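Local coordinates for protein prepilin (PDB 3FHV) that forms the subunit of the Salmonella typhi type IVb pilus and probably mediates adhesion to host cells through the receptor CFTR, at residues Thr12-Leu17 against Phe89-Asn94; Ala100-Ser105 against Ser136-Asp141; Ser115-Asn120 against Ala127-Glu132. All coordinates share one frame; numbering follows the deposited sequence.

Contact 1: residues Thr12-Leu17 against Phe89-Asn94; sequences TNYQTL and FTITTN
Tyr-14, on helix 8-25, the first helix of this truncated type IV pilin fragment, reaches across to Ile-91 and Thr-93 on strand 88-96, in the packing of the helix against the antiparallel sheet that defines the pilin fold. The axes of segments 12-17 and 89-94 run nearly antiparallel, at 159°, and come within 10.2 Å of each other. Tyr-14 CB leaves the helix toward the strand, and with CG anti to the carbonyl carbon (chi1 -61°) the ring is sent along the strand, from Ile-91 toward Thr-93. Tyr-14 CD1 lies 4.2 Å from Ile-91 CG2; further out, CE1 and CZ of the ring pass the CB of Thr-93, the tyrosine and threonine side chains crossing at about a right angle. At the tip, the phenol oxygen shares a hydrogen bond with the threonine hydroxyl. Asn-67 ND2 also bonds to that hydroxyl, so the polar end of a buried tyrosine is held within a small network. Helix 98-111 packs on the same ring through Ile-104 and Met-108. Leu-17, one turn on, completes the contact: Leu-17 CG sits 4.0 Å from Ile-91 CD1. Tyr-14 OH and Thr-93 OG1 lie 2.7 Å apart.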
loop_
_atom_site.group_PDB
_atom_site.type_symbol
_atom_site.label_atom_id
_atom_site.label_comp_id
_atom_site.label_asym_id
_atom_site.label_seq_id
_atom_site.Cartn_x
_atom_site.Cartn_y
_atom_site.Cartn_z
ATOM N N THR A 12 5.604 -0.403 -8.583
ATOM C CA THR A 12 4.511 -0.487 -7.628
ATOM C C THR A 12 4.772 0.420 -6.425
ATOM O O THR A 12 3.839 1.014 -5.871
ATOM C CB THR A 12 4.324 -1.940 -7.148
ATOM O OG1 THR A 12 4.036 -2.766 -8.283
ATOM C CG2 THR A 12 3.166 -2.041 -6.137
ATOM N N ASN A 13 6.037 0.527 -6.025
ATOM C CA ASN A 13 6.392 1.363 -4.881
ATOM C C ASN A 13 6.108 2.831 -5.149
ATOM O O ASN A 13 5.541 3.519 -4.303
ATOM C CB ASN A 13 7.874 1.182 -4.492
ATOM C CG ASN A 13 8.105 -0.049 -3.628
ATOM O OD1 ASN A 13 7.199 -0.507 -2.933
ATOM N ND2 ASN A 13 9.328 -0.568 -3.645
ATOM N N TYR A 14 6.494 3.318 -6.327
ATOM C CA TYR A 14 6.252 4.720 -6.649
ATOM C C TYR A 14 4.764 4.989 -6.824
ATOM O O TYR A 14 4.263 6.025 -6.405
ATOM C CB TYR A 14 7.004 5.121 -7.925
ATOM C CG TYR A 14 8.502 4.970 -7.792
ATOM C CD1 TYR A 14 9.182 5.508 -6.695
ATOM C CD2 TYR A 14 9.233 4.250 -8.734
ATOM C CE1 TYR A 14 10.560 5.317 -6.536
ATOM C CE2 TYR A 14 10.600 4.058 -8.585
ATOM C CZ TYR A 14 11.254 4.585 -7.486
ATOM O OH TYR A 14 12.596 4.359 -7.320
ATOM N N GLN A 15 4.054 4.052 -7.440
ATOM C CA GLN A 15 2.631 4.241 -7.666
ATOM C C GLN A 15 1.862 4.299 -6.352
ATOM O O GLN A 15 1.009 5.176 -6.165
ATOM C CB GLN A 15 2.087 3.132 -8.581
ATOM C CG GLN A 15 2.539 3.288 -10.034
ATOM C CD GLN A 15 2.185 2.094 -10.903
ATOM O OE1 GLN A 15 1.353 1.278 -10.535
ATOM N NE2 GLN A 15 2.818 1.993 -12.068
ATOM N N THR A 16 2.174 3.385 -5.437
ATOM C CA THR A 16 1.494 3.365 -4.150
ATOM C C THR A 16 1.895 4.556 -3.281
ATOM O O THR A 16 1.057 5.109 -2.571
ATOM C CB THR A 16 1.747 2.034 -3.379
ATOM O OG1 THR A 16 3.150 1.764 -3.301
ATOM C CG2 THR A 16 1.059 0.870 -4.076
ATOM N N LEU A 17 3.173 4.942 -3.332
ATOM C CA LEU A 17 3.655 6.085 -2.562
ATOM C C LEU A 17 2.876 7.321 -3.020
ATOM O O LEU A 17 2.462 8.144 -2.203
ATOM C CB LEU A 17 5.167 6.298 -2.776
ATOM C CG LEU A 17 5.810 7.508 -2.076
ATOM C CD1 LEU A 17 5.612 7.411 -0.571
ATOM C CD2 LEU A 17 7.290 7.588 -2.430
ATOM N N PHE A 89 2.748 17.739 -5.911
ATOM C CA PHE A 89 4.009 17.318 -5.327
ATOM C C PHE A 89 4.729 16.487 -6.371
ATOM O O PHE A 89 4.152 16.143 -7.404
ATOM C CB PHE A 89 3.765 16.485 -4.058
ATOM C CG PHE A 89 3.006 15.208 -4.299
ATOM C CD1 PHE A 89 3.676 14.019 -4.585
ATOM C CD2 PHE A 89 1.612 15.195 -4.252
ATOM C CE1 PHE A 89 2.966 12.837 -4.816
ATOM C CE2 PHE A 89 0.899 14.024 -4.482
ATOM C CZ PHE A 89 1.579 12.840 -4.764
ATOM N N THR A 90 5.993 16.186 -6.107
ATOM C CA THR A 90 6.789 15.376 -7.011
ATOM C C THR A 90 7.423 14.238 -6.227
ATOM O O THR A 90 7.636 14.347 -5.020
ATOM C CB THR A 90 7.953 16.175 -7.654
ATOM O OG1 THR A 90 8.764 16.756 -6.621
ATOM C CG2 THR A 90 7.428 17.268 -8.573
ATOM N N ILE A 91 7.694 13.133 -6.916
ATOM C CA ILE A 91 8.393 12.009 -6.307
ATOM C C ILE A 91 9.624 11.887 -7.188
ATOM O O ILE A 91 9.515 11.584 -8.379
ATOM C CB ILE A 91 7.607 10.680 -6.379
ATOM C CG1 ILE A 91 6.316 10.780 -5.559
ATOM C CG2 ILE A 91 8.480 9.534 -5.823
ATOM C CD1 ILE A 91 5.512 9.484 -5.543
ATOM N N THR A 92 10.785 12.155 -6.605
ATOM C CA THR A 92 12.047 12.087 -7.324
ATOM C C THR A 92 12.815 10.863 -6.857
ATOM O O THR A 92 12.891 10.600 -5.658
ATOM C CB THR A 92 12.920 13.339 -7.041
ATOM O OG1 THR A 92 12.227 14.512 -7.477
ATOM C CG2 THR A 92 14.262 13.249 -7.778
ATOM N N THR A 93 13.380 10.112 -7.798
ATOM C CA THR A 93 14.178 8.942 -7.441
ATOM C C THR A 93 15.505 9.060 -8.192
ATOM O O THR A 93 15.526 9.252 -9.409
ATOM C CB THR A 93 13.433 7.628 -7.775
ATOM O OG1 THR A 93 14.252 6.510 -7.404
ATOM C CG2 THR A 93 13.068 7.561 -9.261
ATOM N N ASN A 94 16.603 8.948 -7.445
ATOM C CA ASN A 94 17.959 9.117 -7.974
ATOM C C ASN A 94 18.814 7.880 -8.247
ATOM O O ASN A 94 18.595 6.808 -7.683
ATOM C CB ASN A 94 18.742 10.023 -7.023
ATOM C CG ASN A 94 18.105 11.376 -6.853
ATOM O OD1 ASN A 94 18.200 12.228 -7.730
ATOM N ND2 ASN A 94 17.437 11.581 -5.720
#

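Contact 2: residues Ala100-Ser105 against Ser136-Asp141; sequences ACVSIS and SECTAD
A disulfide between Cys-101 and Cys-138 ties helix 98-111 to the chain just beyond helix 131-137, closing a covalent loop in the C-terminal part of the molecule. The SG atoms of Cys-101 and Cys-138 are bonded at 2.0 Å, with a chi3 of -80°, close to the ordinary unstrained value of a disulfide. Cys-101 sends its sulfur out from the helix anti to its own nitrogen (chi1 173°), whereas the sulfur of Cys-138 stands beside its backbone N. Type IV pilins characteristically carry a disulfide that encloses a C-terminal D-region, and this bridge has that character: the chain between the cysteines includes strands 116-119 and 122-124 and helix 131-137. Cys-138 is the first residue to leave helical angles after that helix. Cys-138 SG also rests 3.9 Å from Val-102 CG2, while Ile-119 of the sheet touches both cysteines. One turn along from Cys-101, the Ser-105 hydroxyl turns back to the carbonyl of Cys-101, with Ser-105 OG 2.7 Å from Cys-101 O and tilted 17° from the carbonyl plane. That oxygen also accepts the helical bond from Ser-105 N, 3.0 Å away.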
loop_
_atom_site.group_PDB
_atom_site.type_symbol
_atom_site.label_atom_id
_atom_site.label_comp_id
_atom_site.label_asym_id
_atom_site.label_seq_id
_atom_site.Cartn_x
_atom_site.Cartn_y
_atom_site.Cartn_z
ATOM N N ALA A 100 16.322 -0.075 -15.588
ATOM C CA ALA A 100 15.225 0.260 -14.687
ATOM C C ALA A 100 14.584 1.584 -15.083
ATOM O O ALA A 100 13.370 1.730 -15.028
ATOM C CB ALA A 100 15.730 0.332 -13.253
ATOM N N CYS A 101 15.408 2.552 -15.471
ATOM C CA CYS A 101 14.907 3.856 -15.883
ATOM C C CYS A 101 13.919 3.708 -17.039
ATOM O O CYS A 101 12.885 4.370 -17.074
ATOM C CB CYS A 101 16.080 4.741 -16.299
ATOM S SG CYS A 101 15.707 6.360 -17.054
ATOM N N VAL A 102 14.236 2.836 -17.988
ATOM C CA VAL A 102 13.351 2.627 -19.126
ATOM C C VAL A 102 12.043 1.958 -18.727
ATOM O O VAL A 102 10.964 2.395 -19.127
ATOM C CB VAL A 102 14.022 1.768 -20.212
ATOM C CG1 VAL A 102 13.022 1.474 -21.330
ATOM C CG2 VAL A 102 15.242 2.500 -20.769
ATOM N N SER A 103 12.138 0.892 -17.939
ATOM C CA SER A 103 10.940 0.175 -17.515
ATOM C C SER A 103 10.068 0.985 -16.554
ATOM O O SER A 103 8.846 0.942 -16.638
ATOM C CB SER A 103 11.329 -1.148 -16.855
ATOM O OG SER A 103 12.047 -0.909 -15.664
ATOM N N ILE A 104 10.692 1.715 -15.638
ATOM C CA ILE A 104 9.938 2.509 -14.684
ATOM C C ILE A 104 9.269 3.722 -15.333
ATOM O O ILE A 104 8.090 3.998 -15.083
ATOM C CB ILE A 104 10.838 2.988 -13.532
ATOM C CG1 ILE A 104 11.378 1.775 -12.757
ATOM C CG2 ILE A 104 10.051 3.902 -12.598
ATOM C CD1 ILE A 104 12.496 2.130 -11.775
ATOM N N SER A 105 10.009 4.449 -16.164
ATOM C CA SER A 105 9.434 5.622 -16.801
ATOM C C SER A 105 8.271 5.233 -17.712
ATOM O O SER A 105 7.219 5.873 -17.682
ATOM C CB SER A 105 10.504 6.402 -17.589
ATOM O OG SER A 105 11.027 5.633 -18.653
ATOM N N SER A 136 16.365 6.360 -25.146
ATOM C CA SER A 136 17.278 7.412 -25.547
ATOM C C SER A 136 17.629 8.352 -24.397
ATOM O O SER A 136 18.805 8.648 -24.167
ATOM C CB SER A 136 16.670 8.187 -26.722
ATOM O OG SER A 136 17.497 9.263 -27.135
ATOM N N GLU A 137 16.619 8.810 -23.663
ATOM C CA GLU A 137 16.850 9.735 -22.560
ATOM C C GLU A 137 17.492 9.137 -21.311
ATOM O O GLU A 137 18.152 9.845 -20.563
ATOM C CB GLU A 137 15.549 10.434 -22.179
ATOM C CG GLU A 137 14.942 11.232 -23.315
ATOM C CD GLU A 137 13.672 11.926 -22.898
ATOM O OE1 GLU A 137 13.118 11.529 -21.851
ATOM O OE2 GLU A 137 13.221 12.845 -23.610
ATOM N N CYS A 138 17.285 7.846 -21.071
ATOM C CA CYS A 138 17.892 7.195 -19.915
ATOM C C CYS A 138 19.349 6.959 -20.278
ATOM O O CYS A 138 19.634 6.362 -21.306
ATOM C CB CYS A 138 17.224 5.853 -19.630
ATOM S SG CYS A 138 15.499 5.942 -19.040
ATOM N N THR A 139 20.261 7.421 -19.432
ATOM C CA THR A 139 21.691 7.288 -19.703
ATOM C C THR A 139 22.339 6.018 -19.154
ATOM O O THR A 139 21.867 5.426 -18.183
ATOM C CB THR A 139 22.452 8.526 -19.177
ATOM O OG1 THR A 139 22.052 8.799 -17.828
ATOM C CG2 THR A 139 22.141 9.740 -20.043
ATOM N N ALA A 140 23.433 5.613 -19.790
ATOM C CA ALA A 140 24.167 4.408 -19.406
ATOM C C ALA A 140 24.675 4.463 -17.971
ATOM O O ALA A 140 24.933 5.541 -17.437
ATOM C CB ALA A 140 25.338 4.199 -20.357
ATOM N N ASP A 141 24.818 3.296 -17.345
ATOM C CA ASP A 141 25.325 3.248 -15.975
ATOM C C ASP A 141 26.818 3.556 -15.991
ATOM O O ASP A 141 27.466 3.460 -17.034
ATOM C CB ASP A 141 25.182 1.851 -15.353
ATOM C CG ASP A 141 23.768 1.312 -15.391
ATOM O OD1 ASP A 141 22.812 2.093 -15.247
ATOM O OD2 ASP A 141 23.621 0.082 -15.544
#

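Contact 3: residues Ser115-Asn120 against Ala127-Glu132; sequences SGIKIN and AKVTAE
Val-129 presents its two methyl groups to two isoleucines of strand 116-119, one methyl to each. Its CG2 lies 3.9 Å from Ile-117 CB and equally near that residue's CG2, so it rests against the branch point of the side chain. CG1 of Val-129, placed anti to the backbone N (chi1 176°), points instead to the end of the other isoleucine, 3.9 Å from Ile-119 CD1. Ala-127 makes a different contact, with backbone: its CB lies 3.7 Å from Gly-116 N and 4.1 Å from Gly-116 CA. Gly-116 has a phi of 152°, in a backbone conformation that suits glycine. Next to it, Ile-117 CD1 lies 4.1 Å from Ala-127 O, a loose van der Waals approach.

Strand 116-119 is the last but one of the antiparallel pilin sheet, between 148-154 and the outermost strand 122-124. The chain returns alongside it, with Val-129 set against both isoleucines, before entering helix 131-137. Ser-109 of helix 98-111 positions this return, its hydroxyl hydrogen-bonding both Val-129 N and Ala-127 O. Side chains of the same helix also pack here, Met-108 on Ile-117 and Ser-105 on Val-129. Beyond Val-129, Thr-130 takes the N-cap position of helix 131-137, its OG1 hydrogen-bonded to Ile-133 N.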
loop_
_atom_site.group_PDB
_atom_site.type_symbol
_atom_site.label_atom_id
_atom_site.label_comp_id
_atom_site.label_asym_id
_atom_site.label_seq_id
_atom_site.Cartn_x
_atom_site.Cartn_y
_atom_site.Cartn_z
ATOM N N SER A 115 0.947 13.530 -13.603
ATOM C CA SER A 115 0.607 14.724 -14.355
ATOM C C SER A 115 1.900 15.150 -15.031
ATOM O O SER A 115 2.088 16.307 -15.376
ATOM C CB SER A 115 0.104 15.828 -13.429
ATOM O OG SER A 115 -1.204 15.528 -12.983
ATOM N N GLY A 116 2.805 14.194 -15.200
ATOM C CA GLY A 116 4.072 14.498 -15.829
ATOM C C GLY A 116 5.162 13.573 -15.334
ATOM O O GLY A 116 5.165 13.164 -14.173
ATOM N N ILE A 117 6.080 13.243 -16.234
ATOM C CA ILE A 117 7.202 12.358 -15.945
ATOM C C ILE A 117 8.471 12.983 -16.511
ATOM O O ILE A 117 8.519 13.390 -17.684
ATOM C CB ILE A 117 6.997 10.969 -16.595
ATOM C CG1 ILE A 117 5.737 10.315 -16.023
ATOM C CG2 ILE A 117 8.219 10.087 -16.338
ATOM C CD1 ILE A 117 5.306 9.026 -16.733
ATOM N N LYS A 118 9.503 13.052 -15.677
ATOM C CA LYS A 118 10.765 13.638 -16.093
ATOM C C LYS A 118 11.900 12.629 -16.035
ATOM O O LYS A 118 12.049 11.904 -15.053
ATOM C CB LYS A 118 11.136 14.812 -15.190
ATOM C CG LYS A 118 10.056 15.854 -14.993
ATOM C CD LYS A 118 10.598 17.005 -14.148
ATOM C CE LYS A 118 9.542 18.071 -13.893
ATOM N NZ LYS A 118 10.100 19.187 -13.086
ATOM N N ILE A 119 12.698 12.588 -17.092
ATOM C CA ILE A 119 13.860 11.704 -17.130
ATOM C C ILE A 119 15.029 12.656 -17.307
ATOM O O ILE A 119 15.188 13.262 -18.370
ATOM C CB ILE A 119 13.810 10.720 -18.311
ATOM C CG1 ILE A 119 12.558 9.845 -18.212
ATOM C CG2 ILE A 119 15.064 9.820 -18.292
ATOM C CD1 ILE A 119 12.421 8.844 -19.347
ATOM N N ASN A 120 15.826 12.802 -16.252
ATOM C CA ASN A 120 16.959 13.715 -16.269
ATOM C C ASN A 120 16.430 15.104 -16.656
ATOM O O ASN A 120 15.473 15.583 -16.044
ATOM C CB ASN A 120 18.012 13.180 -17.240
ATOM C CG ASN A 120 18.540 11.815 -16.803
ATOM O OD1 ASN A 120 18.738 10.900 -17.615
ATOM N ND2 ASN A 120 18.768 11.677 -15.508
ATOM N N ALA A 127 2.803 13.564 -19.694
ATOM C CA ALA A 127 2.826 12.284 -18.988
ATOM C C ALA A 127 2.898 11.082 -19.920
ATOM O O ALA A 127 2.484 9.972 -19.566
ATOM C CB ALA A 127 1.605 12.163 -18.065
ATOM N N LYS A 128 3.420 11.294 -21.121
ATOM C CA LYS A 128 3.553 10.191 -22.052
ATOM C C LYS A 128 5.028 9.913 -22.310
ATOM O O LYS A 128 5.760 10.772 -22.800
ATOM C CB LYS A 128 2.840 10.492 -23.375
ATOM C CG LYS A 128 2.984 9.360 -24.389
ATOM C CD LYS A 128 2.213 9.608 -25.671
ATOM C CE LYS A 128 2.432 8.461 -26.653
ATOM N NZ LYS A 128 1.702 8.651 -27.938
ATOM N N VAL A 129 5.472 8.714 -21.950
ATOM C CA VAL A 129 6.854 8.328 -22.177
ATOM C C VAL A 129 6.829 6.945 -22.815
ATOM O O VAL A 129 6.312 5.995 -22.229
ATOM C CB VAL A 129 7.676 8.271 -20.862
ATOM C CG1 VAL A 129 9.086 7.758 -21.156
ATOM C CG2 VAL A 129 7.756 9.649 -20.227
ATOM N N THR A 130 7.370 6.850 -24.027
ATOM C CA THR A 130 7.420 5.590 -24.766
ATOM C C THR A 130 8.757 4.897 -24.539
ATOM O O THR A 130 9.714 5.512 -24.081
ATOM C CB THR A 130 7.269 5.823 -26.289
ATOM O OG1 THR A 130 8.266 6.759 -26.722
ATOM C CG2 THR A 130 5.878 6.366 -26.626
ATOM N N ALA A 131 8.816 3.612 -24.867
ATOM C CA ALA A 131 10.039 2.849 -24.703
ATOM C C ALA A 131 11.117 3.500 -25.563
ATOM O O ALA A 131 12.278 3.565 -25.173
ATOM C CB ALA A 131 9.812 1.395 -25.134
ATOM N N GLU A 132 10.724 3.995 -26.733
ATOM C CA GLU A 132 11.679 4.632 -27.631
ATOM C C GLU A 132 12.244 5.903 -27.009
ATOM O O GLU A 132 13.437 6.169 -27.116
ATOM C CB GLU A 132 11.028 4.969 -28.977
ATOM C CG GLU A 132 10.679 3.770 -29.847
ATOM C CD GLU A 132 9.563 2.926 -29.272
ATOM O OE1 GLU A 132 8.753 3.468 -28.490
ATOM O OE2 GLU A 132 9.485 1.725 -29.613
#

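Contact 2 lies on helix 98-111, whose side chains also touch contacts 1 and 3. Contact 1 and contact 2 have centres about 16 Å apart, yet they touch where Tyr-14 CD2 meets Ile-104 CG2 at 4.0 Å. Contacts 2 and 3 are closer, with centres about 10 Å apart, and contact 3 is nested in the loop that the disulfide closes. Ile-119 bridges them: Ile-119 CG2 lies 3.7 Å from Cys-101 SG and Ile-119 CD1 3.6 Å from Ser-105 CB. Contacts 1 and 3 do not touch, their nearest atoms being about 6 Å apart, although both reach the same antiparallel sheet. The centres of contacts 1, 2 and 3 lie about 3, 15 and 13 Å from the chain's centre.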